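PDB 2X9Z: CELL WALL surface anchor family protein from Streptococcus pneumoniae, which forms the repeating backbone of a Streptococcus pneumoniae pilus and so probably helps the bacterium adhere to host surfaces. Local coordinates for residues 163-168 and 173-178; 217-220 and 226-229; 181-186 and 190-195. The protein carries 1 engineered substitution. All blocks are in the same frame, centred on the assembly; numbering follows the deposited sequence. Where two conformers were deposited one is given.

Interaction 1: 163-168 and 173-178; sequences KTWVDA and IPAGAE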
loop_
_atom_site.group_PDB
_atom_site.type_symbol
_atom_site.label_atom_id
_atom_site.label_comp_id
_atom_site.label_asym_id
_atom_site.label_seq_id
_atom_site.Cartn_x
_atom_site.Cartn_y
_atom_site.Cartn_z
ATOM N N LYS A 163 10.614 4.224 14.440
ATOM C CA LYS A 163 10.833 5.085 13.286
ATOM C C LYS A 163 12.295 5.507 13.180
ATOM O O LYS A 163 12.940 5.795 14.190
ATOM C CB LYS A 163 9.940 6.318 13.386
ATOM C CG LYS A 163 9.809 7.095 12.101
ATOM C CD LYS A 163 8.834 8.237 12.282
ATOM C CE LYS A 163 8.502 8.834 10.969
ATOM N NZ LYS A 163 9.801 9.194 10.339
ATOM N N THR A 164 12.816 5.511 11.956
ATOM C CA THR A 164 14.126 6.095 11.680
ATOM C C THR A 164 13.980 7.122 10.568
ATOM O O THR A 164 12.979 7.133 9.855
ATOM C CB THR A 164 15.171 5.042 11.250
ATOM O OG1 THR A 164 14.647 4.257 10.172
ATOM C CG2 THR A 164 15.543 4.117 12.407
ATOM N N TRP A 165 14.989 7.971 10.410
ATOM C CA TRP A 165 14.936 9.052 9.434
ATOM C C TRP A 165 16.231 9.090 8.626
ATOM O O TRP A 165 17.320 8.994 9.192
ATOM C CB TRP A 165 14.768 10.395 10.143
ATOM C CG TRP A 165 13.552 10.540 11.028
ATOM C CD1 TRP A 165 13.379 10.040 12.298
ATOM C CD2 TRP A 165 12.360 11.279 10.727
ATOM N NE1 TRP A 165 12.149 10.427 12.795
ATOM C CE2 TRP A 165 11.507 11.184 11.850
ATOM C CE3 TRP A 165 11.937 12.021 9.619
ATOM C CZ2 TRP A 165 10.258 11.806 11.891
ATOM C CZ3 TRP A 165 10.690 12.626 9.659
ATOM C CH2 TRP A 165 9.868 12.517 10.789
ATOM N N VAL A 166 16.103 9.252 7.312
ATOM C CA VAL A 166 17.258 9.400 6.428
ATOM C C VAL A 166 17.006 10.498 5.408
ATOM O O VAL A 166 15.854 10.833 5.116
ATOM C CB VAL A 166 17.598 8.085 5.678
ATOM C CG1 VAL A 166 17.910 6.981 6.674
ATOM C CG2 VAL A 166 16.460 7.667 4.748
ATOM N N ASP A 167 18.081 11.057 4.860
ATOM C CA ASP A 167 17.917 12.029 3.789
ATOM C C ASP A 167 17.732 11.300 2.455
ATOM O O ASP A 167 17.616 10.068 2.432
ATOM C CB ASP A 167 19.039 13.089 3.765
ATOM C CG ASP A 167 20.412 12.513 3.463
ATOM O OD1 ASP A 167 20.502 11.432 2.838
ATOM O OD2 ASP A 167 21.410 13.176 3.829
ATOM N N ALA A 168 17.665 12.050 1.360
ATOM C CA ALA A 168 17.393 11.461 0.054
ATOM C C ALA A 168 18.408 10.388 -0.350
ATOM O O ALA A 168 18.085 9.490 -1.137
ATOM C CB ALA A 168 17.311 12.551 -1.020
ATOM N N ILE A 173 19.564 11.052 9.485
ATOM C CA ILE A 173 19.444 12.440 9.916
ATOM C C ILE A 173 18.564 12.486 11.164
ATOM O O ILE A 173 17.852 11.521 11.458
ATOM C CB ILE A 173 18.811 13.319 8.816
ATOM C CG1 ILE A 173 17.452 12.749 8.390
ATOM C CG2 ILE A 173 19.766 13.478 7.635
ATOM C CD1 ILE A 173 16.739 13.573 7.322
ATOM N N PRO A 174 18.596 13.606 11.905
ATOM C CA PRO A 174 17.687 13.744 13.050
ATOM C C PRO A 174 16.225 13.762 12.605
ATOM O O PRO A 174 15.931 14.052 11.444
ATOM C CB PRO A 174 18.074 15.108 13.643
ATOM C CG PRO A 174 19.461 15.353 13.164
ATOM C CD PRO A 174 19.507 14.759 11.786
ATOM N N ALA A 175 15.310 13.453 13.514
ATOM C CA ALA A 175 13.887 13.481 13.177
ATOM C C ALA A 175 13.506 14.803 12.508
ATOM O O ALA A 175 13.868 15.870 12.988
ATOM C CB ALA A 175 13.047 13.256 14.420
ATOM N N GLY A 176 12.763 14.729 11.411
ATOM C CA GLY A 176 12.411 15.917 10.653
ATOM C C GLY A 176 11.254 16.706 11.243
ATOM O O GLY A 176 11.180 17.929 11.100
ATOM N N ALA A 177 10.342 16.004 11.908
ATOM C CA ALA A 177 9.135 16.622 12.437
ATOM C C ALA A 177 8.418 15.652 13.338
ATOM O O ALA A 177 8.652 14.447 13.268
ATOM C CB ALA A 177 8.211 17.039 11.314
ATOM N N GLU A 178 7.538 16.180 14.178
ATOM C CA GLU A 178 6.609 15.337 14.909
ATOM C C GLU A 178 5.841 14.487 13.895
ATOM O O GLU A 178 5.411 14.992 12.859
ATOM C CB GLU A 178 5.652 16.199 15.727
ATOM C CG GLU A 178 4.788 15.395 16.670
ATOM C CD GLU A 178 4.040 16.267 17.661
ATOM O OE1 GLU A 178 3.478 17.296 17.241
ATOM O OE2 GLU A 178 4.003 15.918 18.862
#

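Interaction 2: 217-220 and 226-229; sequences FVER and SADY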
loop_
_atom_site.group_PDB
_atom_site.type_symbol
_atom_site.label_atom_id
_atom_site.label_comp_id
_atom_site.label_asym_id
_atom_site.label_seq_id
_atom_site.Cartn_x
_atom_site.Cartn_y
_atom_site.Cartn_z
ATOM N N PHE A 217 -0.055 0.841 10.953
ATOM C CA PHE A 217 0.168 2.256 11.240
ATOM C C PHE A 217 0.260 2.979 9.901
ATOM O O PHE A 217 1.160 2.691 9.099
ATOM C CB PHE A 217 1.476 2.500 12.004
ATOM C CG PHE A 217 1.447 2.081 13.448
ATOM C CD1 PHE A 217 0.828 2.867 14.412
ATOM C CD2 PHE A 217 2.088 0.920 13.851
ATOM C CE1 PHE A 217 0.827 2.487 15.748
ATOM C CE2 PHE A 217 2.095 0.536 15.179
ATOM C CZ PHE A 217 1.460 1.316 16.129
ATOM N N VAL A 218 -0.647 3.920 9.658
ATOM C CA VAL A 218 -0.603 4.705 8.431
ATOM C C VAL A 218 -0.083 6.101 8.776
ATOM O O VAL A 218 -0.723 6.847 9.515
ATOM C CB VAL A 218 -1.998 4.799 7.760
ATOM C CG1 VAL A 218 -1.893 5.483 6.413
ATOM C CG2 VAL A 218 -2.635 3.411 7.618
ATOM N N GLU A 219 1.094 6.438 8.262
ATOM C CA GLU A 219 1.692 7.735 8.544
ATOM C C GLU A 219 0.874 8.855 7.906
ATOM O O GLU A 219 0.601 8.827 6.702
ATOM C CB GLU A 219 3.122 7.768 8.009
ATOM C CG GLU A 219 3.900 9.020 8.363
ATOM C CD GLU A 219 5.356 8.903 7.974
ATOM O OE1 GLU A 219 6.041 8.003 8.510
ATOM O OE2 GLU A 219 5.822 9.701 7.136
ATOM N N ARG A 220 0.453 9.826 8.709
ATOM C CA ARG A 220 -0.084 11.042 8.121
ATOM C C ARG A 220 1.048 11.775 7.396
ATOM O O ARG A 220 2.145 11.911 7.923
ATOM C CB ARG A 220 -0.710 11.926 9.193
ATOM C CG ARG A 220 -1.923 11.290 9.889
ATOM C CD ARG A 220 -2.614 12.266 10.816
ATOM N NE ARG A 220 -3.699 11.616 11.541
ATOM C CZ ARG A 220 -4.463 12.222 12.438
ATOM N NH1 ARG A 220 -4.259 13.501 12.721
ATOM N NH2 ARG A 220 -5.430 11.549 13.048
ATOM N N SER A 226 8.823 10.726 2.679
ATOM C CA SER A 226 8.087 9.547 2.235
ATOM C C SER A 226 8.318 8.388 3.194
ATOM O O SER A 226 9.400 8.246 3.760
ATOM C CB SER A 226 8.486 9.172 0.816
ATOM O OG SER A 226 8.107 10.212 -0.066
ATOM N N ALA A 227 7.283 7.568 3.368
ATOM C CA ALA A 227 7.283 6.503 4.362
ATOM C C ALA A 227 7.605 5.149 3.747
ATOM O O ALA A 227 6.869 4.656 2.883
ATOM C CB ALA A 227 5.938 6.456 5.078
ATOM N N ASP A 228 8.684 4.544 4.239
ATOM C CA ASP A 228 9.176 3.243 3.793
ATOM C C ASP A 228 8.927 2.243 4.924
ATOM O O ASP A 228 9.684 2.184 5.906
ATOM C CB ASP A 228 10.671 3.380 3.459
ATOM C CG ASP A 228 11.379 2.052 3.235
ATOM O OD1 ASP A 228 10.734 0.980 3.160
ATOM O OD2 ASP A 228 12.626 2.099 3.124
ATOM N N TYR A 229 7.844 1.473 4.800
ATOM C CA TYR A 229 7.448 0.515 5.830
ATOM C C TYR A 229 8.244 -0.778 5.645
ATOM O O TYR A 229 8.237 -1.388 4.565
ATOM C CB TYR A 229 5.947 0.229 5.764
ATOM C CG TYR A 229 5.074 1.467 5.874
ATOM C CD1 TYR A 229 4.756 2.217 4.743
ATOM C CD2 TYR A 229 4.561 1.880 7.105
ATOM C CE1 TYR A 229 3.960 3.347 4.832
ATOM C CE2 TYR A 229 3.759 3.012 7.206
ATOM C CZ TYR A 229 3.458 3.737 6.065
ATOM O OH TYR A 229 2.654 4.847 6.152
#

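Interaction 3: 181-186 and 190-195; sequences FDLVNA and KVVQTV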
loop_
_atom_site.group_PDB
_atom_site.type_symbol
_atom_site.label_atom_id
_atom_site.label_comp_id
_atom_site.label_asym_id
_atom_site.label_seq_id
_atom_site.Cartn_x
_atom_site.Cartn_y
_atom_site.Cartn_z
ATOM N N PHE A 181 0.557 8.982 13.393
ATOM C CA PHE A 181 0.131 7.772 12.697
ATOM C C PHE A 181 -1.264 7.381 13.138
ATOM O O PHE A 181 -1.590 7.453 14.316
ATOM C CB PHE A 181 1.058 6.591 13.008
ATOM C CG PHE A 181 2.482 6.815 12.605
ATOM C CD1 PHE A 181 3.329 7.581 13.394
ATOM C CD2 PHE A 181 2.988 6.247 11.441
ATOM C CE1 PHE A 181 4.653 7.781 13.023
ATOM C CE2 PHE A 181 4.309 6.445 11.065
ATOM C CZ PHE A 181 5.136 7.216 11.855
ATOM N N ASP A 182 -2.076 6.945 12.189
ATOM C CA ASP A 182 -3.344 6.333 12.526
ATOM C C ASP A 182 -3.168 4.824 12.523
ATOM O O ASP A 182 -2.733 4.238 11.525
ATOM C CB ASP A 182 -4.412 6.768 11.534
ATOM C CG ASP A 182 -4.741 8.239 11.662
ATOM O OD1 ASP A 182 -5.144 8.663 12.767
ATOM O OD2 ASP A 182 -4.584 8.976 10.671
ATOM N N LEU A 183 -3.455 4.198 13.657
ATOM C CA LEU A 183 -3.484 2.748 13.717
ATOM C C LEU A 183 -4.863 2.299 13.240
ATOM O O LEU A 183 -5.879 2.619 13.852
ATOM C CB LEU A 183 -3.193 2.247 15.133
ATOM C CG LEU A 183 -3.046 0.727 15.255
ATOM C CD1 LEU A 183 -1.806 0.228 14.526
ATOM C CD2 LEU A 183 -3.023 0.289 16.715
ATOM N N VAL A 184 -4.881 1.574 12.126
ATOM C CA VAL A 184 -6.112 1.194 11.448
ATOM C C VAL A 184 -6.247 -0.322 11.481
ATOM O O VAL A 184 -5.264 -1.040 11.302
ATOM C CB VAL A 184 -6.063 1.661 9.972
ATOM C CG1 VAL A 184 -7.366 1.349 9.246
ATOM C CG2 VAL A 184 -5.733 3.158 9.892
ATOM N N ASN A 185 -7.458 -0.807 11.725
ATOM C CA ASN A 185 -7.748 -2.224 11.563
ATOM C C ASN A 185 -7.564 -2.547 10.084
ATOM O O ASN A 185 -8.277 -1.998 9.250
ATOM C CB ASN A 185 -9.185 -2.515 12.014
ATOM C CG ASN A 185 -9.569 -3.978 11.865
ATOM O OD1 ASN A 185 -9.214 -4.635 10.891
ATOM N ND2 ASN A 185 -10.322 -4.484 12.826
ATOM N N ALA A 186 -6.597 -3.404 9.753
ATOM C CA ALA A 186 -6.228 -3.634 8.356
ATOM C C ALA A 186 -7.306 -4.403 7.607
ATOM O O ALA A 186 -7.371 -4.365 6.382
ATOM C CB ALA A 186 -4.894 -4.360 8.266
ATOM N N LYS A 190 -11.272 0.727 9.893
ATOM C CA LYS A 190 -11.545 1.812 10.834
ATOM C C LYS A 190 -10.338 2.188 11.697
ATOM O O LYS A 190 -9.527 1.339 12.049
ATOM C CB LYS A 190 -12.732 1.436 11.722
ATOM C CG LYS A 190 -13.300 2.583 12.546
ATOM C CD LYS A 190 -14.618 2.175 13.185
ATOM C CE LYS A 190 -15.150 3.258 14.104
ATOM N NZ LYS A 190 -16.400 2.805 14.780
ATOM N N VAL A 191 -10.231 3.468 12.041
ATOM C CA VAL A 191 -9.143 3.939 12.897
ATOM C C VAL A 191 -9.373 3.539 14.360
ATOM O O VAL A 191 -10.403 3.876 14.951
ATOM C CB VAL A 191 -8.947 5.467 12.790
ATOM C CG1 VAL A 191 -7.817 5.925 13.703
ATOM C CG2 VAL A 191 -8.662 5.874 11.347
ATOM N N VAL A 192 -8.405 2.825 14.934
ATOM C CA VAL A 192 -8.540 2.359 16.313
ATOM C C VAL A 192 -7.773 3.219 17.308
ATOM O O VAL A 192 -8.179 3.342 18.462
ATOM C CB VAL A 192 -8.145 0.873 16.481
ATOM C CG1 VAL A 192 -9.102 -0.024 15.703
ATOM C CG2 VAL A 192 -6.708 0.645 16.057
ATOM N N GLN A 193 -6.682 3.833 16.867
ATOM C CA GLN A 193 -5.929 4.739 17.727
ATOM C C GLN A 193 -5.114 5.681 16.864
ATOM O O GLN A 193 -4.767 5.354 15.735
ATOM C CB GLN A 193 -5.004 3.956 18.663
ATOM C CG GLN A 193 -4.485 4.749 19.861
ATOM C CD GLN A 193 -5.523 4.904 20.964
ATOM O OE1 GLN A 193 -6.609 4.315 20.909
ATOM N NE2 GLN A 193 -5.185 5.686 21.981
ATOM N N THR A 194 -4.843 6.863 17.391
ATOM C CA THR A 194 -3.948 7.803 16.739
ATOM C C THR A 194 -2.811 8.063 17.705
ATOM O O THR A 194 -3.050 8.368 18.872
ATOM C CB THR A 194 -4.670 9.115 16.395
ATOM O OG1 THR A 194 -5.729 8.836 15.468
ATOM C CG2 THR A 194 -3.703 10.118 15.779
ATOM N N VAL A 195 -1.578 7.902 17.231
ATOM C CA VAL A 195 -0.406 8.079 18.079
ATOM C C VAL A 195 0.511 9.135 17.488
ATOM O O VAL A 195 0.480 9.395 16.286
ATOM C CB VAL A 195 0.386 6.764 18.258
ATOM C CG1 VAL A 195 -0.498 5.686 18.860
ATOM C CG2 VAL A 195 0.972 6.297 16.929
#

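Interaction 1: 163-168 and 173-178
W165, near the end of strand 159-166, is covered by the loop that follows the strand and folds back over it. The aromatic contacts come first. A175 and G176 lie over one face of the indole. A175 CA stands 3.4 Å from the centroid of the five-membered ring of W165, only 3° off the ring normal, so it sits almost directly above the centre of that ring. G176 follows over the six-membered ring, as a more tilted CH-pi contact. Its backbone nitrogen comes close as well, with G176 N 3.4 Å from W165 CE3. The methyl of A175 touches the five-membered ring on its nitrogen side, A175 CB 3.4 Å from W165 NE1. The indole CG is anti to the carbonyl carbon of W165 (chi1 -58°), which turns the ring out to meet the loop. On the opposite face sits K163 NZ, over the ring centre. Y225 meets the same ring edge-to-face.

A single hydrogen bond links the two backbones. I173 N donates to W165 O at 3.1 Å, reaching the oxygen from above the carbonyl plane.

The remaining contacts are van der Waals packing. I173 lies along the strand end. Its CD1 is 3.6 Å from V166 O, and its CG2 is 4.0 Å from D167 CB. The carboxylate of D167 is turned to its own loop, where OD1 takes bonds from T169 and A171 N.

K163 NZ is covalently joined to N242 on the neighbouring strand 237-243. One indole face therefore covers this cross-link while the other receives the loop. An intramolecular Lys-Asn isopeptide bond inside a beta sandwich is a hallmark of Gram-positive pilin domains of the Cna-B type.

Interaction 2: 217-220 and 226-229
The backbone of F217 and E219 runs opposite Y229 and A227, on two strands that share no backbone bond. Their axes approach to 8.8 Å and run nearly antiparallel, 157° apart. The gap is uneven: the CA atoms of E219 and A227 are 7.1 Å apart, while those of F217 and Y229 are 9.2 Å apart. Strand 215-219 belongs to a three-stranded sheet with 179-185, and strand 226-229 to a four-stranded sheet with 237-243. The contact therefore spans the space between two sheets.

Y229 bridges the wider end. Its CG is anti to its own carbonyl carbon (chi1 -56°), and from there the ring reaches across to the other strand. The phenol oxygen accepts a hydrogen bond from E219 N, with Y229 OH 3.1 Å from that nitrogen and the bond nearly straight at 166°. The donor sits at the edge of the ring, near its plane. Two residues back, F217 O approaches Y229 CE2 to 3.2 Å. E219 CB also packs against Y229 OH, at 3.5 Å.

The narrower end is filled by E219. Its chain is extended, and the carboxylate is laid flat against the methyl of A227. E219 OE1 is 3.8 Å from A227 CB, and CD and OE2 are equally near. The same side chain touches K163 and V240, and its carboxylate lies close to N242.

The chemistry is mixed. The tyrosine hydroxyl satisfies a backbone N-H of a strand edge and links the backbone of one sheet to a side chain of the other. The glutamate carboxylate is held against carbon beside the K163-N242 link. That position is consistent with the acidic residue that assists isopeptide formation in related pilin domains.

Interaction 3: 181-186 and 190-195
F181 and V195 form the first pair of an antiparallel hairpin, strands 179-185 and 191-197. Two backbone bonds close the pair, and V195 CG2 rests 3.9 Å from F181 CB. Next on the other face, D182 and T194 run alongside each other in the same direction. T194 OG1 donates to D182 OD1 at 2.8 Å, and R220 makes a salt bridge with the same oxygen. V191 CG1 leans towards this carboxylate and also over L183 O.

The shape changes at L183. V192 and Q193 both stand opposite it, so the second strand bulges by one residue. L183 O takes a bond from V192 N at 2.8 Å and a weak one from Q193 N, while L183 N reaches Q193 O at 2.7 Å. In one of the two conformers of V192, its CG2 fits against the side of the leucine, 3.7 Å from L183 CG. The leucine CG is anti to its backbone N (chi1 -173°), which sends the branch into the core towards F217 and L159.

Past the bulge, V184 and V191 pair on the face of D182 and T194. V184 CG1 sits 3.5 Å from K190 O, packing against that carbonyl. N185 N then bonds to K190 O, and N185 OD1 accepts hydrogen bonds from the N-H groups of Q187 and A188 in the turn.

F181, L183 and V195 face the interior of the sandwich; D182, V184 and T194 line its outer side. The whole is a two-stranded beta hairpin with a classic beta bulge, at the edge of a Cna-B-like sandwich.

From the N terminus the contacts come in series; none nests in or crosses another. Interaction 1 closes the loop that follows strand 159-166. Interaction 3 closes the hairpin that comes next, between strands 179-185 and 191-197. Interaction 2 comes last and closes the loop from strand 215-219 to strand 226-229. Strand 215-219 lies beside 179-185, so interactions 2 and 3 share a sheet. V218 and D182 probably share a backbone bond there. K163 touches both E219 and F181, so interaction 1 meets the other two across the core. Together they tie both sheets of one domain around its covalent link.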